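Local coordinates for p22 protein (Trypanosoma brucei, PDB 3JV1) that probably acts as a mitochondrial accessory factor in RNA editing, specific for the cytochrome oxidase subunit II transcript, and belongs to the Mam33 family, at residues A[45-58]-A[148-162]. Numbering follows the deposited sequence.
Sequences FTMRKSHGDEEIIL and RGVNDTLANFIDQFS
Helix 152-162 runs roughly antiparallel to strand 46-51, their axes at 146° and 12.0 Å apart at closest approach; Phe45 lies nearest Ser162, Met47 nearest Ile158, and His51 nearest Arg148 in the loop before the helix. Strands 46-51 and 54-58 form a hairpin closed by a type II' turn from His51 to Glu54, where Gly52 readily takes the positive phi required. Phe45, Met47, Ile56 and Leu58 meet the helix and its preceding loop; Lys49, His51 and Glu54 continue this face toward the turn. Phe161 turns its ring edge onto the flat face of Phe45, a T-shaped pair with centroids 5.3 Å apart. Met47, its flexible thioether bent at chi3 (66°), brings CE to 3.7 Å from Phe157 CE2 and also against Leu154, while SD lies at the Phe157 ring edge, a Met-aromatic contact. Branched Leu58 reaches both Leu154 and Ile158 with CD1. Arg148 CG lies over the centre of the His51 ring (CH-pi); from there the extended chain carries the guanidinium to Glu54, whose two oxygens match NE (2.7 Å to OE1) and NH2 (3.2 Å to OE2) in a side-on salt bridge. Long Lys49, bent at chi3, donates from NZ to Arg148 O. Arg148 NH2 also salt-bridges Asp4 of the second subunit. Thus C-terminal helix 152-181 packs apolarly on one face of this Mam33-family antiparallel sheet, while buried Arg148, probably kept charged by two carboxylates, joins the loop between helices 135-146 and 152-181 to the hairpin end and neighbouring subunit.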
ATOM      1  N   PHE A  45      -4.371  12.424 -12.944  1.00 33.58           N
ATOM      2  CA  PHE A  45      -4.607  13.860 -12.950  1.00 33.05           C
ATOM      3  C   PHE A  45      -5.714  14.283 -11.983  1.00 32.12           C
ATOM      4  O   PHE A  45      -6.432  13.450 -11.417  1.00 28.25           O
ATOM      5  CB  PHE A  45      -4.957  14.317 -14.372  1.00 32.16           C
ATOM      6  CG  PHE A  45      -6.210  13.689 -14.928  1.00 34.30           C
ATOM      7  CD1 PHE A  45      -7.455  14.257 -14.686  1.00 35.03           C
ATOM      8  CD2 PHE A  45      -6.141  12.527 -15.698  1.00 35.72           C
ATOM      9  CE1 PHE A  45      -8.617  13.680 -15.200  1.00 37.35           C
ATOM     10  CE2 PHE A  45      -7.293  11.936 -16.218  1.00 35.84           C
ATOM     11  CZ  PHE A  45      -8.537  12.513 -15.970  1.00 38.33           C
ATOM     12  N   THR A  46      -5.847  15.589 -11.792  1.00 32.53           N
ATOM     13  CA  THR A  46      -6.869  16.109 -10.903  1.00 34.44           C
ATOM     14  C   THR A  46      -7.702  17.159 -11.629  1.00 33.91           C
ATOM     15  O   THR A  46      -7.201  17.867 -12.501  1.00 34.25           O
ATOM     16  CB  THR A  46      -6.250  16.755  -9.655  1.00 35.76           C
ATOM     17  OG1 THR A  46      -5.571  17.954 -10.036  1.00 44.70           O
ATOM     18  CG2 THR A  46      -5.258  15.819  -9.003  1.00 33.66           C
ATOM     19  N   MET A  47      -8.979  17.243 -11.276  1.00 34.11           N
ATOM     20  CA  MET A  47      -9.885  18.223 -11.865  1.00 32.17           C
ATOM     21  C   MET A  47     -10.488  19.035 -10.724  1.00 32.94           C
ATOM     22  O   MET A  47     -10.714  18.505  -9.643  1.00 30.01           O
ATOM     23  CB  MET A  47     -10.997  17.524 -12.637  1.00 31.97           C
ATOM     24  CG  MET A  47     -10.523  16.704 -13.829  1.00 31.15           C
ATOM     25  SD  MET A  47     -11.887  15.900 -14.701  1.00 30.52           S
ATOM     26  CE  MET A  47     -12.745  17.336 -15.345  1.00 31.34           C
ATOM     27  N   ARG A  48     -10.745  20.319 -10.964  1.00 32.36           N
ATOM     28  CA  ARG A  48     -11.313  21.183  -9.942  1.00 33.09           C
ATOM     29  C   ARG A  48     -12.325  22.169 -10.522  1.00 33.55           C
ATOM     30  O   ARG A  48     -12.232  22.567 -11.680  1.00 34.35           O
ATOM     31  CB  ARG A  48     -10.206  21.983  -9.250  1.00 35.30           C
ATOM     32  CG  ARG A  48      -9.027  21.160  -8.765  1.00 39.11           C
ATOM     33  CD  ARG A  48      -8.061  22.025  -7.977  1.00 39.56           C
ATOM     34  NE  ARG A  48      -6.942  21.269  -7.418  1.00 41.54           N
ATOM     35  CZ  ARG A  48      -5.951  20.744  -8.134  1.00 44.52           C
ATOM     36  NH1 ARG A  48      -5.930  20.879  -9.452  1.00 43.23           N
ATOM     37  NH2 ARG A  48      -4.958  20.108  -7.526  1.00 45.21           N
ATOM     38  N   LYS A  49     -13.294  22.556  -9.705  1.00 33.41           N
ATOM     39  CA  LYS A  49     -14.299  23.532 -10.107  1.00 33.24           C
ATOM     40  C   LYS A  49     -14.885  24.110  -8.837  1.00 31.83           C
ATOM     41  O   LYS A  49     -14.898  23.448  -7.802  1.00 31.62           O
ATOM     42  CB  LYS A  49     -15.422  22.887 -10.924  1.00 33.15           C
ATOM     43  CG  LYS A  49     -16.227  21.850 -10.159  1.00 35.85           C
ATOM     44  CD  LYS A  49     -17.566  21.552 -10.832  1.00 34.78           C
ATOM     45  CE  LYS A  49     -18.541  22.708 -10.647  1.00 39.75           C
ATOM     46  NZ  LYS A  49     -19.906  22.388 -11.143  1.00 37.50           N
ATOM     47  N   SER A  50     -15.352  25.349  -8.902  1.00 31.97           N
ATOM     48  CA  SER A  50     -15.959  25.956  -7.730  1.00 30.62           C
ATOM     49  C   SER A  50     -17.466  25.758  -7.819  1.00 30.86           C
ATOM     50  O   SER A  50     -18.022  25.564  -8.900  1.00 30.23           O
ATOM     51  CB  SER A  50     -15.616  27.453  -7.634  1.00 29.12           C
ATOM     52  OG  SER A  50     -15.952  28.153  -8.816  1.00 28.32           O
ATOM     53  N   HIS A  51     -18.113  25.770  -6.663  1.00 33.76           N
ATOM     54  CA  HIS A  51     -19.556  25.612  -6.569  1.00 35.64           C
ATOM     55  C   HIS A  51     -19.940  26.601  -5.480  1.00 35.60           C
ATOM     56  O   HIS A  51     -20.192  26.220  -4.339  1.00 35.15           O
ATOM     57  CB  HIS A  51     -19.903  24.187  -6.132  1.00 35.03           C
ATOM     58  CG  HIS A  51     -21.374  23.909  -6.088  1.00 39.05           C
ATOM     59  ND1 HIS A  51     -22.141  23.778  -7.224  1.00 39.64           N
ATOM     60  CD2 HIS A  51     -22.218  23.737  -5.044  1.00 39.33           C
ATOM     61  CE1 HIS A  51     -23.393  23.535  -6.881  1.00 39.62           C
ATOM     62  NE2 HIS A  51     -23.466  23.505  -5.565  1.00 39.63           N
ATOM     63  N   GLY A  52     -19.959  27.882  -5.832  1.00 36.61           N
ATOM     64  CA  GLY A  52     -20.265  28.885  -4.835  1.00 36.14           C
ATOM     65  C   GLY A  52     -19.084  28.932  -3.886  1.00 36.69           C
ATOM     66  O   GLY A  52     -17.942  29.071  -4.325  1.00 36.16           O
ATOM     67  N   ASP A  53     -19.337  28.800  -2.589  1.00 34.98           N
ATOM     68  CA  ASP A  53     -18.251  28.830  -1.623  1.00 35.72           C
ATOM     69  C   ASP A  53     -17.467  27.519  -1.558  1.00 34.96           C
ATOM     70  O   ASP A  53     -16.391  27.468  -0.965  1.00 32.44           O
ATOM     71  CB  ASP A  53     -18.778  29.157  -0.227  1.00 39.70           C
ATOM     72  CG  ASP A  53     -19.333  30.559  -0.125  1.00 43.77           C
ATOM     73  OD1 ASP A  53     -20.408  30.816  -0.698  1.00 46.38           O
ATOM     74  OD2 ASP A  53     -18.688  31.406   0.528  1.00 47.81           O
ATOM     75  N   GLU A  54     -17.997  26.454  -2.150  1.00 34.69           N
ATOM     76  CA  GLU A  54     -17.285  25.187  -2.099  1.00 33.78           C
ATOM     77  C   GLU A  54     -16.392  24.968  -3.304  1.00 32.31           C
ATOM     78  O   GLU A  54     -16.562  25.589  -4.349  1.00 32.02           O
ATOM     79  CB  GLU A  54     -18.254  24.002  -2.001  1.00 35.06           C
ATOM     80  CG  GLU A  54     -19.730  24.351  -1.976  1.00 37.08           C
ATOM     81  CD  GLU A  54     -20.615  23.118  -1.914  1.00 35.05           C
ATOM     82  OE1 GLU A  54     -20.486  22.241  -2.787  1.00 36.24           O
ATOM     83  OE2 GLU A  54     -21.448  23.023  -0.995  1.00 38.60           O
ATOM     84  N   GLU A  55     -15.418  24.087  -3.139  1.00 32.71           N
ATOM     85  CA  GLU A  55     -14.547  23.732  -4.243  1.00 32.44           C
ATOM     86  C   GLU A  55     -14.751  22.236  -4.396  1.00 32.58           C
ATOM     87  O   GLU A  55     -14.845  21.518  -3.404  1.00 30.95           O
ATOM     88  CB  GLU A  55     -13.081  24.026  -3.938  1.00 33.66           C
ATOM     89  CG  GLU A  55     -12.180  23.692  -5.131  1.00 35.86           C
ATOM     90  CD  GLU A  55     -10.726  23.956  -4.857  1.00 38.10           C
ATOM     91  OE1 GLU A  55     -10.228  23.487  -3.816  1.00 43.20           O
ATOM     92  OE2 GLU A  55     -10.075  24.627  -5.683  1.00 41.60           O
ATOM     93  N   ILE A  56     -14.864  21.774  -5.634  1.00 32.53           N
ATOM     94  CA  ILE A  56     -15.065  20.360  -5.898  1.00 32.67           C
ATOM     95  C   ILE A  56     -13.769  19.873  -6.536  1.00 33.21           C
ATOM     96  O   ILE A  56     -13.318  20.440  -7.531  1.00 32.20           O
ATOM     97  CB  ILE A  56     -16.234  20.132  -6.880  1.00 32.76           C
ATOM     98  CG1 ILE A  56     -17.427  21.032  -6.515  1.00 33.41           C
ATOM     99  CG2 ILE A  56     -16.623  18.655  -6.882  1.00 33.59           C
ATOM    100  CD1 ILE A  56     -17.983  20.837  -5.125  1.00 31.08           C
ATOM    101  N   ILE A  57     -13.173  18.835  -5.961  1.00 32.07           N
ATOM    102  CA  ILE A  57     -11.914  18.313  -6.472  1.00 33.85           C
ATOM    103  C   ILE A  57     -12.022  16.844  -6.849  1.00 35.79           C
ATOM    104  O   ILE A  57     -12.523  16.025  -6.070  1.00 34.62           O
ATOM    105  CB  ILE A  57     -10.802  18.472  -5.429  1.00 35.75           C
ATOM    106  CG1 ILE A  57     -10.639  19.951  -5.080  1.00 38.54           C
ATOM    107  CG2 ILE A  57      -9.504  17.886  -5.955  1.00 36.74           C
ATOM    108  CD1 ILE A  57      -9.647  20.219  -3.974  1.00 41.66           C
ATOM    109  N   LEU A  58     -11.562  16.533  -8.058  1.00 33.91           N
ATOM    110  CA  LEU A  58     -11.569  15.177  -8.588  1.00 36.30           C
ATOM    111  C   LEU A  58     -10.126  14.718  -8.716  1.00 34.94           C
ATOM    112  O   LEU A  58      -9.360  15.313  -9.468  1.00 34.31           O
ATOM    113  CB  LEU A  58     -12.219  15.151  -9.973  1.00 38.74           C
ATOM    114  CG  LEU A  58     -13.720  14.942 -10.162  1.00 43.49           C
ATOM    115  CD1 LEU A  58     -14.010  13.456 -10.283  1.00 45.14           C
ATOM    116  CD2 LEU A  58     -14.497  15.583  -9.020  1.00 44.88           C
ATOM    117  N   ARG A 148     -23.804  19.054  -8.474  1.00 34.38           N
ATOM    118  CA  ARG A 148     -22.503  19.685  -8.583  1.00 33.45           C
ATOM    119  C   ARG A 148     -21.752  19.278  -9.855  1.00 34.54           C
ATOM    120  O   ARG A 148     -20.556  19.532  -9.988  1.00 36.92           O
ATOM    121  CB  ARG A 148     -21.676  19.371  -7.329  1.00 33.65           C
ATOM    122  CG  ARG A 148     -22.275  20.012  -6.079  1.00 31.21           C
ATOM    123  CD  ARG A 148     -21.713  19.475  -4.768  1.00 30.37           C
ATOM    124  NE  ARG A 148     -22.183  20.306  -3.665  1.00 31.48           N
ATOM    125  CZ  ARG A 148     -23.467  20.476  -3.359  1.00 32.72           C
ATOM    126  NH1 ARG A 148     -24.405  19.855  -4.061  1.00 30.07           N
ATOM    127  NH2 ARG A 148     -23.818  21.315  -2.399  1.00 31.44           N
ATOM    128  N   GLY A 149     -22.455  18.654 -10.793  1.00 34.03           N
ATOM    129  CA  GLY A 149     -21.810  18.255 -12.035  1.00 34.84           C
ATOM    130  C   GLY A 149     -21.154  16.888 -12.043  1.00 35.53           C
ATOM    131  O   GLY A 149     -20.658  16.447 -13.079  1.00 37.33           O
ATOM    132  N   VAL A 150     -21.137  16.207 -10.902  1.00 36.55           N
ATOM    133  CA  VAL A 150     -20.536  14.879 -10.844  1.00 37.10           C
ATOM    134  C   VAL A 150     -21.622  13.909 -11.270  1.00 38.42           C
ATOM    135  O   VAL A 150     -22.328  13.325 -10.446  1.00 36.90           O
ATOM    136  CB  VAL A 150     -20.047  14.545  -9.428  1.00 36.63           C
ATOM    137  CG1 VAL A 150     -19.289  13.233  -9.442  1.00 36.07           C
ATOM    138  CG2 VAL A 150     -19.155  15.672  -8.916  1.00 36.99           C
ATOM    139  N   ASN A 151     -21.742  13.759 -12.585  1.00 40.38           N
ATOM    140  CA  ASN A 151     -22.756  12.920 -13.195  1.00 42.75           C
ATOM    141  C   ASN A 151     -22.159  12.027 -14.280  1.00 43.58           C
ATOM    142  O   ASN A 151     -20.938  11.921 -14.401  1.00 44.28           O
ATOM    143  CB  ASN A 151     -23.842  13.829 -13.776  1.00 42.58           C
ATOM    144  CG  ASN A 151     -23.257  15.021 -14.521  1.00 44.73           C
ATOM    145  OD1 ASN A 151     -23.869  16.089 -14.598  1.00 47.33           O
ATOM    146  ND2 ASN A 151     -22.069  14.840 -15.078  1.00 43.96           N
ATOM    147  N   ASP A 152     -23.025  11.386 -15.062  1.00 43.82           N
ATOM    148  CA  ASP A 152     -22.581  10.489 -16.126  1.00 46.05           C
ATOM    149  C   ASP A 152     -21.786  11.213 -17.197  1.00 44.65           C
ATOM    150  O   ASP A 152     -20.915  10.624 -17.837  1.00 44.05           O
ATOM    151  CB  ASP A 152     -23.773   9.786 -16.776  1.00 49.34           C
ATOM    152  CG  ASP A 152     -24.471   8.838 -15.831  1.00 52.22           C
ATOM    153  OD1 ASP A 152     -23.776   8.146 -15.061  1.00 55.23           O
ATOM    154  OD2 ASP A 152     -25.717   8.775 -15.866  1.00 57.23           O
ATOM    155  N   THR A 153     -22.091  12.489 -17.390  1.00 42.85           N
ATOM    156  CA  THR A 153     -21.386  13.286 -18.381  1.00 43.06           C
ATOM    157  C   THR A 153     -19.926  13.407 -17.969  1.00 40.93           C
ATOM    158  O   THR A 153     -19.031  13.230 -18.785  1.00 39.89           O
ATOM    159  CB  THR A 153     -21.979  14.696 -18.483  1.00 44.54           C
ATOM    160  OG1 THR A 153     -23.387  14.605 -18.719  1.00 47.50           O
ATOM    161  CG2 THR A 153     -21.326  15.459 -19.620  1.00 46.58           C
ATOM    162  N   LEU A 154     -19.695  13.707 -16.695  1.00 39.12           N
ATOM    163  CA  LEU A 154     -18.340  13.845 -16.180  1.00 38.36           C
ATOM    164  C   LEU A 154     -17.639  12.495 -16.164  1.00 38.24           C
ATOM    165  O   LEU A 154     -16.464  12.397 -16.504  1.00 37.65           O
ATOM    166  CB  LEU A 154     -18.365  14.413 -14.764  1.00 37.81           C
ATOM    167  CG  LEU A 154     -16.993  14.624 -14.126  1.00 37.33           C
ATOM    168  CD1 LEU A 154     -16.241  15.713 -14.909  1.00 34.96           C
ATOM    169  CD2 LEU A 154     -17.159  15.015 -12.660  1.00 34.70           C
ATOM    170  N   ALA A 155     -18.362  11.456 -15.766  1.00 38.70           N
ATOM    171  CA  ALA A 155     -17.791  10.116 -15.717  1.00 40.68           C
ATOM    172  C   ALA A 155     -17.372   9.737 -17.125  1.00 41.23           C
ATOM    173  O   ALA A 155     -16.327   9.127 -17.340  1.00 42.55           O
ATOM    174  CB  ALA A 155     -18.817   9.125 -15.190  1.00 41.33           C
ATOM    175  N   ASN A 156     -18.204  10.119 -18.083  1.00 41.30           N
ATOM    176  CA  ASN A 156     -17.954   9.838 -19.483  1.00 41.73           C
ATOM    177  C   ASN A 156     -16.715  10.593 -19.958  1.00 41.82           C
ATOM    178  O   ASN A 156     -15.914  10.057 -20.727  1.00 41.27           O
ATOM    179  CB  ASN A 156     -19.176  10.245 -20.302  1.00 44.03           C
ATOM    180  CG  ASN A 156     -19.224   9.569 -21.645  1.00 47.97           C
ATOM    181  OD1 ASN A 156     -18.585  10.005 -22.603  1.00 50.69           O
ATOM    182  ND2 ASN A 156     -19.978   8.481 -21.724  1.00 52.22           N
ATOM    183  N   PHE A 157     -16.559  11.835 -19.502  1.00 38.45           N
ATOM    184  CA  PHE A 157     -15.398  12.630 -19.875  1.00 36.95           C
ATOM    185  C   PHE A 157     -14.115  12.028 -19.312  1.00 36.27           C
ATOM    186  O   PHE A 157     -13.074  12.070 -19.952  1.00 37.64           O
ATOM    187  CB  PHE A 157     -15.507  14.063 -19.359  1.00 35.91           C
ATOM    188  CG  PHE A 157     -14.220  14.838 -19.480  1.00 34.07           C
ATOM    189  CD1 PHE A 157     -13.840  15.396 -20.691  1.00 35.71           C
ATOM    190  CD2 PHE A 157     -13.362  14.953 -18.394  1.00 33.03           C
ATOM    191  CE1 PHE A 157     -12.623  16.058 -20.821  1.00 36.27           C
ATOM    192  CE2 PHE A 157     -12.149  15.608 -18.512  1.00 35.01           C
ATOM    193  CZ  PHE A 157     -11.776  16.163 -19.728  1.00 35.04           C
ATOM    194  N   ILE A 158     -14.192  11.487 -18.102  1.00 35.52           N
ATOM    195  CA  ILE A 158     -13.031  10.884 -17.468  1.00 35.96           C
ATOM    196  C   ILE A 158     -12.482   9.687 -18.250  1.00 36.52           C
ATOM    197  O   ILE A 158     -11.267   9.544 -18.380  1.00 34.76           O
ATOM    198  CB  ILE A 158     -13.365  10.467 -16.014  1.00 35.77           C
ATOM    199  CG1 ILE A 158     -13.458  11.723 -15.145  1.00 37.61           C
ATOM    200  CG2 ILE A 158     -12.310   9.511 -15.471  1.00 35.19           C
ATOM    201  CD1 ILE A 158     -13.880  11.465 -13.732  1.00 38.95           C
ATOM    202  N   ASP A 159     -13.367   8.828 -18.756  1.00 37.54           N
ATOM    203  CA  ASP A 159     -12.933   7.663 -19.531  1.00 39.60           C
ATOM    204  C   ASP A 159     -12.312   8.139 -20.830  1.00 38.31           C
ATOM    205  O   ASP A 159     -11.212   7.725 -21.200  1.00 39.28           O
ATOM    206  CB  ASP A 159     -14.105   6.735 -19.869  1.00 40.81           C
ATOM    207  CG  ASP A 159     -14.557   5.900 -18.690  1.00 44.98           C
ATOM    208  OD1 ASP A 159     -13.688   5.404 -17.940  1.00 46.62           O
ATOM    209  OD2 ASP A 159     -15.786   5.721 -18.525  1.00 47.81           O
ATOM    210  N   GLN A 160     -13.036   9.005 -21.529  1.00 37.91           N
ATOM    211  CA  GLN A 160     -12.556   9.553 -22.791  1.00 38.28           C
ATOM    212  C   GLN A 160     -11.219  10.275 -22.637  1.00 37.09           C
ATOM    213  O   GLN A 160     -10.296  10.052 -23.424  1.00 34.76           O
ATOM    214  CB  GLN A 160     -13.596  10.506 -23.382  1.00 42.00           C
ATOM    215  CG  GLN A 160     -14.652   9.824 -24.236  1.00 48.49           C
ATOM    216  CD  GLN A 160     -15.749  10.780 -24.686  1.00 51.31           C
ATOM    217  OE1 GLN A 160     -15.480  11.905 -25.110  1.00 53.74           O
ATOM    218  NE2 GLN A 160     -16.996  10.327 -24.605  1.00 54.65           N
ATOM    219  N   PHE A 161     -11.104  11.137 -21.629  1.00 33.56           N
ATOM    220  CA  PHE A 161      -9.850  11.853 -21.434  1.00 35.07           C
ATOM    221  C   PHE A 161      -8.707  10.897 -21.079  1.00 34.90           C
ATOM    222  O   PHE A 161      -7.589  11.059 -21.549  1.00 35.40           O
ATOM    223  CB  PHE A 161      -9.980  12.913 -20.335  1.00 31.85           C
ATOM    224  CG  PHE A 161      -8.880  13.929 -20.365  1.00 32.39           C
ATOM    225  CD1 PHE A 161      -8.911  14.973 -21.284  1.00 34.69           C
ATOM    226  CD2 PHE A 161      -7.779  13.810 -19.528  1.00 33.01           C
ATOM    227  CE1 PHE A 161      -7.862  15.882 -21.371  1.00 33.95           C
ATOM    228  CE2 PHE A 161      -6.721  14.711 -19.606  1.00 32.75           C
ATOM    229  CZ  PHE A 161      -6.762  15.749 -20.530  1.00 35.03           C
ATOM    230  N   SER A 162      -8.995   9.905 -20.245  1.00 37.34           N
ATOM    231  CA  SER A 162      -7.984   8.933 -19.841  1.00 38.10           C
ATOM    232  C   SER A 162      -7.445   8.146 -21.027  1.00 38.38           C
ATOM    233  O   SER A 162      -6.253   7.885 -21.102  1.00 36.46           O
ATOM    234  CB  SER A 162      -8.555   7.963 -18.801  1.00 36.80           C
ATOM    235  OG  SER A 162      -8.716   8.596 -17.541  1.00 37.53           O
TER